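Uncharacterized protein (Bacteroides thetaiotaomicron, PDB 4LB8) is of unknown function but belongs to the DUF4848 family and is probably exported from the cytoplasm. Local coordinates at residues Q63-I77 with L90-F102. Residues are numbered along the deposited sequence; the frame is centred on the assembly and turned at random.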
ATOM      1  N   GLN A  63      -5.636  15.742 -28.649  1.00 44.65           N
ATOM      2  CA  GLN A  63      -5.038  14.672 -27.866  1.00 42.92           C
ATOM      3  C   GLN A  63      -6.099  13.870 -27.147  1.00 46.79           C
ATOM      4  O   GLN A  63      -5.919  12.660 -26.974  1.00 47.47           O
ATOM      5  CB  GLN A  63      -4.034  15.227 -26.885  1.00 42.70           C
ATOM      6  CG  GLN A  63      -2.673  15.276 -27.517  1.00 43.56           C
ATOM      7  CD  GLN A  63      -1.605  15.619 -26.547  1.00 55.75           C
ATOM      8  OE1 GLN A  63      -1.675  15.272 -25.352  1.00 60.29           O
ATOM      9  NE2 GLN A  63      -0.559  16.235 -27.070  1.00 39.81           N
HETATM   10  N   MSE A  64      -7.231  14.521 -26.795  1.00 41.43           N
HETATM   11  CA  MSE A  64      -8.362  13.855 -26.178  1.00 41.23           C
HETATM   12  C   MSE A  64      -8.961  12.784 -27.129  1.00 48.02           C
HETATM   13  O   MSE A  64      -9.204  11.664 -26.679  1.00 48.82           O
HETATM   14  CB  MSE A  64      -9.424  14.867 -25.755  1.00 43.04           C
HETATM   15  CG  MSE A  64     -10.475  14.253 -24.851  1.00 49.91           C
HETATM   16 SE   MSE A  64     -12.285  14.126 -25.599  0.75 59.35          SE
HETATM   17  CE  MSE A  64     -12.094  13.192 -27.035  1.00 56.63           C
ATOM     18  N   ILE A  65      -9.186  13.121 -28.430  1.00 45.49           N
ATOM     19  CA  ILE A  65      -9.750  12.194 -29.435  1.00 46.25           C
ATOM     20  C   ILE A  65      -8.792  11.012 -29.619  1.00 50.50           C
ATOM     21  O   ILE A  65      -9.247   9.866 -29.695  1.00 52.61           O
ATOM     22  CB  ILE A  65     -10.099  12.898 -30.795  1.00 49.62           C
ATOM     23  CG1 ILE A  65     -11.041  14.136 -30.622  1.00 49.88           C
ATOM     24  CG2 ILE A  65     -10.597  11.907 -31.878  1.00 49.41           C
ATOM     25  CD1 ILE A  65     -12.561  13.875 -30.236  1.00 53.23           C
ATOM     26  N   LEU A  66      -7.475  11.286 -29.625  1.00 44.66           N
ATOM     27  CA  LEU A  66      -6.446  10.251 -29.713  1.00 44.17           C
ATOM     28  C   LEU A  66      -6.498   9.321 -28.486  1.00 45.32           C
ATOM     29  O   LEU A  66      -6.323   8.128 -28.659  1.00 47.26           O
ATOM     30  CB  LEU A  66      -5.047  10.884 -29.859  1.00 43.84           C
ATOM     31  CG  LEU A  66      -3.940   9.946 -30.319  1.00 48.96           C
ATOM     32  CD1 LEU A  66      -4.164   9.491 -31.753  1.00 50.21           C
ATOM     33  CD2 LEU A  66      -2.588  10.604 -30.156  1.00 50.79           C
HETATM   34  N   MSE A  67      -6.745   9.853 -27.271  1.00 39.09           N
HETATM   35  CA  MSE A  67      -6.861   9.092 -26.018  1.00 38.00           C
HETATM   36  C   MSE A  67      -8.087   8.180 -26.079  1.00 44.19           C
HETATM   37  O   MSE A  67      -7.995   7.014 -25.688  1.00 45.00           O
HETATM   38  CB  MSE A  67      -6.929  10.031 -24.800  1.00 39.11           C
HETATM   39  CG  MSE A  67      -6.844   9.308 -23.444  1.00 45.21           C
HETATM   40 SE   MSE A  67      -5.205   8.286 -23.184  0.75 52.35          SE
HETATM   41  CE  MSE A  67      -4.096   9.661 -22.320  1.00 47.28           C
ATOM     42  N   GLN A  68      -9.213   8.682 -26.613  1.00 41.02           N
ATOM     43  CA  GLN A  68     -10.411   7.864 -26.835  1.00 41.94           C
ATOM     44  C   GLN A  68     -10.044   6.654 -27.719  1.00 48.81           C
ATOM     45  O   GLN A  68     -10.334   5.509 -27.365  1.00 49.67           O
ATOM     46  CB  GLN A  68     -11.527   8.682 -27.519  1.00 43.08           C
ATOM     47  CG  GLN A  68     -12.161   9.762 -26.687  1.00 45.66           C
ATOM     48  CD  GLN A  68     -13.326   9.270 -25.864  1.00 69.80           C
ATOM     49  OE1 GLN A  68     -13.256   9.233 -24.628  1.00 55.49           O
ATOM     50  NE2 GLN A  68     -14.446   8.935 -26.524  1.00 72.11           N
ATOM     51  N   GLU A  69      -9.368   6.928 -28.852  1.00 46.40           N
ATOM     52  CA  GLU A  69      -8.925   5.935 -29.823  1.00 47.79           C
ATOM     53  C   GLU A  69      -7.949   4.934 -29.208  1.00 54.36           C
ATOM     54  O   GLU A  69      -8.101   3.726 -29.417  1.00 55.76           O
ATOM     55  CB  GLU A  69      -8.256   6.632 -31.012  1.00 49.13           C
ATOM     56  CG  GLU A  69      -9.208   7.387 -31.916  1.00 57.47           C
ATOM     57  CD  GLU A  69      -8.558   8.014 -33.135  1.00 82.45           C
ATOM     58  OE1 GLU A  69      -7.338   7.803 -33.344  1.00 81.07           O
ATOM     59  OE2 GLU A  69      -9.276   8.709 -33.892  1.00 76.43           O
ATOM     60  N   ALA A  70      -6.942   5.446 -28.456  1.00 50.30           N
ATOM     61  CA  ALA A  70      -5.884   4.660 -27.832  1.00 49.47           C
ATOM     62  C   ALA A  70      -6.475   3.655 -26.861  1.00 52.35           C
ATOM     63  O   ALA A  70      -6.132   2.472 -26.943  1.00 52.66           O
ATOM     64  CB  ALA A  70      -4.896   5.582 -27.125  1.00 49.02           C
ATOM     65  N   ASP A  71      -7.416   4.125 -25.993  1.00 47.21           N
ATOM     66  CA  ASP A  71      -8.141   3.359 -24.974  1.00 46.54           C
ATOM     67  C   ASP A  71      -9.060   2.296 -25.634  1.00 54.47           C
ATOM     68  O   ASP A  71      -9.034   1.122 -25.228  1.00 54.77           O
ATOM     69  CB  ASP A  71      -8.926   4.301 -24.035  1.00 46.30           C
ATOM     70  CG  ASP A  71      -8.097   4.946 -22.920  1.00 52.67           C
ATOM     71  OD1 ASP A  71      -7.000   4.421 -22.604  1.00 52.89           O
ATOM     72  OD2 ASP A  71      -8.584   5.918 -22.305  1.00 57.05           O
ATOM     73  N   GLY A  72      -9.802   2.707 -26.667  1.00 52.58           N
ATOM     74  CA  GLY A  72     -10.652   1.825 -27.462  1.00 53.67           C
ATOM     75  C   GLY A  72      -9.843   0.706 -28.091  1.00 58.16           C
ATOM     76  O   GLY A  72     -10.203  -0.455 -27.945  1.00 60.44           O
ATOM     77  N   GLU A  73      -8.700   1.040 -28.722  1.00 53.17           N
ATOM     78  CA  GLU A  73      -7.768   0.087 -29.339  1.00 53.51           C
ATOM     79  C   GLU A  73      -7.092  -0.862 -28.283  1.00 56.99           C
ATOM     80  O   GLU A  73      -6.825  -2.014 -28.618  1.00 57.88           O
ATOM     81  CB  GLU A  73      -6.696   0.846 -30.153  1.00 54.62           C
ATOM     82  CG  GLU A  73      -5.797  -0.038 -31.009  1.00 64.67           C
ATOM     83  CD  GLU A  73      -4.794   0.627 -31.935  1.00 78.03           C
ATOM     84  OE1 GLU A  73      -4.918   1.849 -32.189  1.00 69.32           O
ATOM     85  OE2 GLU A  73      -3.898  -0.093 -32.440  1.00 68.67           O
ATOM     86  N   LEU A  74      -6.806  -0.394 -27.040  1.00 51.31           N
ATOM     87  CA  LEU A  74      -6.186  -1.255 -26.015  1.00 50.18           C
ATOM     88  C   LEU A  74      -7.195  -2.322 -25.554  1.00 58.67           C
ATOM     89  O   LEU A  74      -6.841  -3.496 -25.385  1.00 57.73           O
ATOM     90  CB  LEU A  74      -5.664  -0.430 -24.812  1.00 47.50           C
ATOM     91  CG  LEU A  74      -4.917  -1.180 -23.670  1.00 50.25           C
ATOM     92  CD1 LEU A  74      -3.784  -2.062 -24.194  1.00 50.69           C
ATOM     93  CD2 LEU A  74      -4.374  -0.206 -22.621  1.00 48.42           C
ATOM     94  N   ASP A  75      -8.456  -1.897 -25.375  1.00 58.75           N
ATOM     95  CA  ASP A  75      -9.561  -2.752 -24.967  1.00 60.41           C
ATOM     96  C   ASP A  75      -9.830  -3.832 -26.033  1.00 66.49           C
ATOM     97  O   ASP A  75     -10.146  -4.964 -25.679  1.00 67.40           O
ATOM     98  CB  ASP A  75     -10.811  -1.906 -24.723  1.00 62.97           C
ATOM     99  CG  ASP A  75     -11.824  -2.605 -23.848  1.00 85.27           C
ATOM    100  OD1 ASP A  75     -11.628  -2.620 -22.609  1.00 85.41           O
ATOM    101  OD2 ASP A  75     -12.809  -3.157 -24.400  1.00 98.76           O
ATOM    102  N   LYS A  76      -9.660  -3.489 -27.323  1.00 62.97           N
ATOM    103  CA  LYS A  76      -9.864  -4.411 -28.434  1.00 64.48           C
ATOM    104  C   LYS A  76      -8.706  -5.405 -28.534  1.00 69.89           C
ATOM    105  O   LYS A  76      -8.928  -6.543 -28.943  1.00 71.40           O
ATOM    106  CB  LYS A  76     -10.059  -3.653 -29.765  1.00 67.21           C
ATOM    107  CG  LYS A  76     -11.431  -2.970 -29.889  1.00 73.11           C
ATOM    108  CD  LYS A  76     -11.714  -2.457 -31.312  1.00 85.69           C
ATOM    109  CE  LYS A  76     -12.293  -1.050 -31.347  1.00 94.75           C
ATOM    110  NZ  LYS A  76     -12.304  -0.478 -32.724  1.00 99.35           N
ATOM    111  N   ILE A  77      -7.479  -4.984 -28.156  1.00 66.04           N
ATOM    112  CA  ILE A  77      -6.277  -5.829 -28.192  1.00 65.78           C
ATOM    113  C   ILE A  77      -6.367  -6.916 -27.108  1.00 71.02           C
ATOM    114  O   ILE A  77      -5.915  -8.034 -27.338  1.00 71.67           O
ATOM    115  CB  ILE A  77      -4.977  -4.980 -28.077  1.00 66.73           C
ATOM    116  CG1 ILE A  77      -4.614  -4.377 -29.445  1.00 66.89           C
ATOM    117  CG2 ILE A  77      -3.792  -5.813 -27.526  1.00 68.04           C
ATOM    118  CD1 ILE A  77      -3.379  -3.434 -29.457  1.00 70.15           C
ATOM    119  N   LEU A  90       1.024  -7.660 -30.397  1.00 65.17           N
ATOM    120  CA  LEU A  90       0.031  -6.607 -30.636  1.00 63.90           C
ATOM    121  C   LEU A  90       0.381  -5.328 -29.869  1.00 65.34           C
ATOM    122  O   LEU A  90       0.401  -4.235 -30.454  1.00 65.97           O
ATOM    123  CB  LEU A  90      -1.371  -7.087 -30.196  1.00 63.64           C
ATOM    124  CG  LEU A  90      -2.218  -7.884 -31.182  1.00 69.65           C
ATOM    125  CD1 LEU A  90      -3.285  -8.675 -30.450  1.00 69.28           C
ATOM    126  CD2 LEU A  90      -2.905  -6.977 -32.175  1.00 72.19           C
ATOM    127  N   TYR A  91       0.668  -5.488 -28.555  1.00 57.23           N
ATOM    128  CA  TYR A  91       0.948  -4.404 -27.621  1.00 53.81           C
ATOM    129  C   TYR A  91       2.267  -3.665 -27.923  1.00 57.76           C
ATOM    130  O   TYR A  91       2.367  -2.488 -27.575  1.00 55.83           O
ATOM    131  CB  TYR A  91       0.927  -4.930 -26.178  1.00 51.87           C
ATOM    132  CG  TYR A  91       1.017  -3.854 -25.121  1.00 49.09           C
ATOM    133  CD1 TYR A  91      -0.014  -2.931 -24.942  1.00 49.25           C
ATOM    134  CD2 TYR A  91       2.114  -3.779 -24.273  1.00 48.95           C
ATOM    135  CE1 TYR A  91       0.066  -1.937 -23.963  1.00 47.39           C
ATOM    136  CE2 TYR A  91       2.192  -2.809 -23.275  1.00 48.66           C
ATOM    137  CZ  TYR A  91       1.181  -1.873 -23.143  1.00 53.20           C
ATOM    138  OH  TYR A  91       1.303  -0.909 -22.180  1.00 53.17           O
ATOM    139  N   GLU A  92       3.255  -4.328 -28.569  1.00 56.71           N
ATOM    140  CA  GLU A  92       4.521  -3.692 -28.960  1.00 57.79           C
ATOM    141  C   GLU A  92       4.261  -2.692 -30.076  1.00 62.35           C
ATOM    142  O   GLU A  92       4.805  -1.577 -30.054  1.00 61.69           O
ATOM    143  CB  GLU A  92       5.587  -4.718 -29.398  1.00 61.26           C
ATOM    144  CG  GLU A  92       6.419  -5.290 -28.254  1.00 78.22           C
ATOM    145  CD  GLU A  92       7.198  -4.308 -27.393  1.00107.27           C
ATOM    146  OE1 GLU A  92       8.152  -3.690 -27.917  1.00107.72           O
ATOM    147  OE2 GLU A  92       6.873  -4.180 -26.187  1.00 98.75           O
ATOM    148  N   LYS A  93       3.382  -3.084 -31.027  1.00 59.20           N
ATOM    149  CA  LYS A  93       2.971  -2.275 -32.177  1.00 59.33           C
ATOM    150  C   LYS A  93       2.133  -1.092 -31.672  1.00 60.90           C
ATOM    151  O   LYS A  93       2.384   0.038 -32.083  1.00 61.13           O
ATOM    152  CB  LYS A  93       2.226  -3.140 -33.215  1.00 63.70           C
ATOM    153  CG  LYS A  93       3.161  -4.156 -33.883  1.00 79.69           C
ATOM    154  CD  LYS A  93       2.459  -5.181 -34.768  1.00 93.28           C
ATOM    155  CE  LYS A  93       3.414  -5.923 -35.690  1.00104.17           C
ATOM    156  NZ  LYS A  93       4.242  -6.931 -34.970  1.00113.26           N
ATOM    157  N   TYR A  94       1.218  -1.343 -30.709  1.00 54.71           N
ATOM    158  CA  TYR A  94       0.388  -0.339 -30.032  1.00 51.99           C
ATOM    159  C   TYR A  94       1.262   0.747 -29.354  1.00 54.93           C
ATOM    160  O   TYR A  94       1.038   1.938 -29.594  1.00 53.84           O
ATOM    161  CB  TYR A  94      -0.520  -1.025 -28.996  1.00 51.24           C
ATOM    162  CG  TYR A  94      -1.354  -0.089 -28.145  1.00 49.99           C
ATOM    163  CD1 TYR A  94      -2.608   0.345 -28.572  1.00 51.38           C
ATOM    164  CD2 TYR A  94      -0.916   0.316 -26.884  1.00 48.75           C
ATOM    165  CE1 TYR A  94      -3.389   1.183 -27.778  1.00 49.73           C
ATOM    166  CE2 TYR A  94      -1.682   1.165 -26.087  1.00 47.68           C
ATOM    167  CZ  TYR A  94      -2.926   1.579 -26.529  1.00 51.30           C
ATOM    168  OH  TYR A  94      -3.692   2.377 -25.718  1.00 44.32           O
ATOM    169  N   LYS A  95       2.233   0.333 -28.488  1.00 51.12           N
ATOM    170  CA  LYS A  95       3.148   1.245 -27.790  1.00 48.96           C
ATOM    171  C   LYS A  95       3.900   2.105 -28.800  1.00 57.34           C
ATOM    172  O   LYS A  95       3.819   3.322 -28.702  1.00 57.81           O
ATOM    173  CB  LYS A  95       4.122   0.475 -26.916  1.00 48.32           C
ATOM    174  CG  LYS A  95       3.514  -0.054 -25.647  1.00 40.16           C
ATOM    175  CD  LYS A  95       4.582  -0.721 -24.766  1.00 46.61           C
ATOM    176  CE  LYS A  95       5.115   0.184 -23.672  1.00 57.79           C
ATOM    177  NZ  LYS A  95       5.944  -0.559 -22.681  1.00 65.99           N
ATOM    178  N   HIS A  96       4.527   1.492 -29.835  1.00 56.03           N
ATOM    179  CA  HIS A  96       5.217   2.225 -30.894  1.00 57.49           C
ATOM    180  C   HIS A  96       4.306   3.319 -31.497  1.00 59.22           C
ATOM    181  O   HIS A  96       4.760   4.450 -31.698  1.00 58.88           O
ATOM    182  CB  HIS A  96       5.715   1.267 -31.996  1.00 61.78           C
ATOM    183  CG  HIS A  96       6.341   1.983 -33.164  1.00 68.01           C
ATOM    184  ND1 HIS A  96       7.667   2.409 -33.132  1.00 70.79           N
ATOM    185  CD2 HIS A  96       5.786   2.392 -34.334  1.00 71.68           C
ATOM    186  CE1 HIS A  96       7.875   3.039 -34.281  1.00 71.40           C
ATOM    187  NE2 HIS A  96       6.774   3.061 -35.037  1.00 72.22           N
ATOM    188  N   LYS A  97       3.026   2.976 -31.759  1.00 53.70           N
ATOM    189  CA  LYS A  97       2.006   3.848 -32.336  1.00 52.24           C
ATOM    190  C   LYS A  97       1.707   5.079 -31.455  1.00 56.97           C
ATOM    191  O   LYS A  97       1.673   6.191 -31.984  1.00 57.70           O
ATOM    192  CB  LYS A  97       0.706   3.053 -32.602  1.00 53.07           C
ATOM    193  CG  LYS A  97      -0.399   3.868 -33.286  1.00 50.25           C
ATOM    194  CD  LYS A  97      -1.645   3.053 -33.609  1.00 54.94           C
ATOM    195  CE  LYS A  97      -2.701   3.891 -34.308  1.00 55.54           C
ATOM    196  NZ  LYS A  97      -3.938   3.117 -34.616  1.00 63.44           N
ATOM    197  N   TYR A  98       1.491   4.881 -30.132  1.00 52.49           N
ATOM    198  CA  TYR A  98       1.083   5.924 -29.180  1.00 50.67           C
ATOM    199  C   TYR A  98       2.183   6.465 -28.240  1.00 52.30           C
ATOM    200  O   TYR A  98       1.972   7.504 -27.629  1.00 49.57           O
ATOM    201  CB  TYR A  98      -0.075   5.381 -28.307  1.00 51.31           C
ATOM    202  CG  TYR A  98      -1.335   5.122 -29.101  1.00 54.29           C
ATOM    203  CD1 TYR A  98      -2.138   6.172 -29.536  1.00 55.90           C
ATOM    204  CD2 TYR A  98      -1.707   3.824 -29.452  1.00 56.13           C
ATOM    205  CE1 TYR A  98      -3.271   5.943 -30.321  1.00 57.46           C
ATOM    206  CE2 TYR A  98      -2.841   3.582 -30.234  1.00 57.62           C
ATOM    207  CZ  TYR A  98      -3.619   4.646 -30.667  1.00 63.28           C
ATOM    208  OH  TYR A  98      -4.755   4.426 -31.406  1.00 63.36           O
ATOM    209  N   GLY A  99       3.311   5.762 -28.128  1.00 50.27           N
ATOM    210  CA  GLY A  99       4.421   6.066 -27.225  1.00 49.36           C
ATOM    211  C   GLY A  99       5.197   7.353 -27.399  1.00 54.29           C
ATOM    212  O   GLY A  99       6.110   7.608 -26.612  1.00 54.14           O
ATOM    213  N   ASP A 100       4.839   8.177 -28.396  1.00 51.87           N
ATOM    214  CA  ASP A 100       5.464   9.471 -28.642  1.00 52.02           C
ATOM    215  C   ASP A 100       4.566  10.612 -28.121  1.00 53.93           C
ATOM    216  O   ASP A 100       5.021  11.390 -27.264  1.00 54.34           O
ATOM    217  CB  ASP A 100       5.809   9.626 -30.121  1.00 55.85           C
ATOM    218  CG  ASP A 100       7.039   8.806 -30.449  1.00 78.96           C
ATOM    219  OD1 ASP A 100       6.921   7.553 -30.519  1.00 83.12           O
ATOM    220  OD2 ASP A 100       8.139   9.391 -30.506  1.00 86.58           O
ATOM    221  N   VAL A 101       3.289  10.686 -28.589  1.00 46.11           N
ATOM    222  CA  VAL A 101       2.309  11.669 -28.096  1.00 43.51           C
ATOM    223  C   VAL A 101       2.033  11.356 -26.601  1.00 47.35           C
ATOM    224  O   VAL A 101       1.996  12.266 -25.758  1.00 47.07           O
ATOM    225  CB  VAL A 101       0.999  11.663 -28.933  1.00 46.37           C
ATOM    226  CG1 VAL A 101       0.029  12.723 -28.445  1.00 44.91           C
ATOM    227  CG2 VAL A 101       1.288  11.864 -30.413  1.00 47.16           C
ATOM    228  N   PHE A 102       1.892  10.042 -26.281  1.00 41.41           N
ATOM    229  CA  PHE A 102       1.616   9.571 -24.936  1.00 38.86           C
ATOM    230  C   PHE A 102       2.810   8.900 -24.308  1.00 43.13           C
ATOM    231  O   PHE A 102       3.808   8.619 -24.948  1.00 45.86           O
ATOM    232  CB  PHE A 102       0.382   8.651 -24.898  1.00 39.43           C
ATOM    233  CG  PHE A 102      -0.874   9.349 -25.343  1.00 39.53           C
ATOM    234  CD1 PHE A 102      -1.160  10.645 -24.916  1.00 41.75           C
ATOM    235  CD2 PHE A 102      -1.773   8.717 -26.199  1.00 41.60           C
ATOM    236  CE1 PHE A 102      -2.339  11.291 -25.322  1.00 42.51           C
ATOM    237  CE2 PHE A 102      -2.939   9.366 -26.622  1.00 44.49           C
ATOM    238  CZ  PHE A 102      -3.221  10.644 -26.167  1.00 42.23           C
TER
HETATM  239  O   HOH W   1       0.581  13.828 -23.986  1.00 35.73           O
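Glu73 reaches across to Tyr98 and Lys97 with one carboxylate oxygen: OE1 accepts from Tyr98 OH on its anti side (2.7 Å) and from Lys97 NZ on its syn side (2.9 Å), the two donors arriving from opposite faces of the carboxylate, the second as a salt bridge. CG anti to the backbone N (chi1 -171°) and an extended chain carry the acid past Tyr94, its plane nearly perpendicular to that ring. A glutamine here would probably cost the Lys97 ammonium its salt-bridge partner and weaken the hold on the Tyr98 hydroxyl. Buried Tyr94 donates through OH to Ala70 O (2.7 Å), from above the carbonyl plane; Leu74 N donates to the same oxygen from its opposite face, and the helical hydrogen bond is kept alongside the tyrosine's. Both tyrosines are knobs in holes of helix 63-80, and Ala70 CB lies over the Tyr98 ring in a CH-pi contact. Phe102, past the end of helix 84-98, turns one face to SE of Met67, a selenomethionine, 4.4 Å from the ring centroid, a Met-aromatic contact, while Leu66 CD2 meets Val101 CG1. A water donates to Gln63 OE1 and Val101 O; Gln63 NE2 is bound by Asn128 O. Ile77 packs on Leu90 at the other end. With both hydroxyls given acceptors within the largely apolar seam, this antiparallel helical hairpin is probably held against sliding.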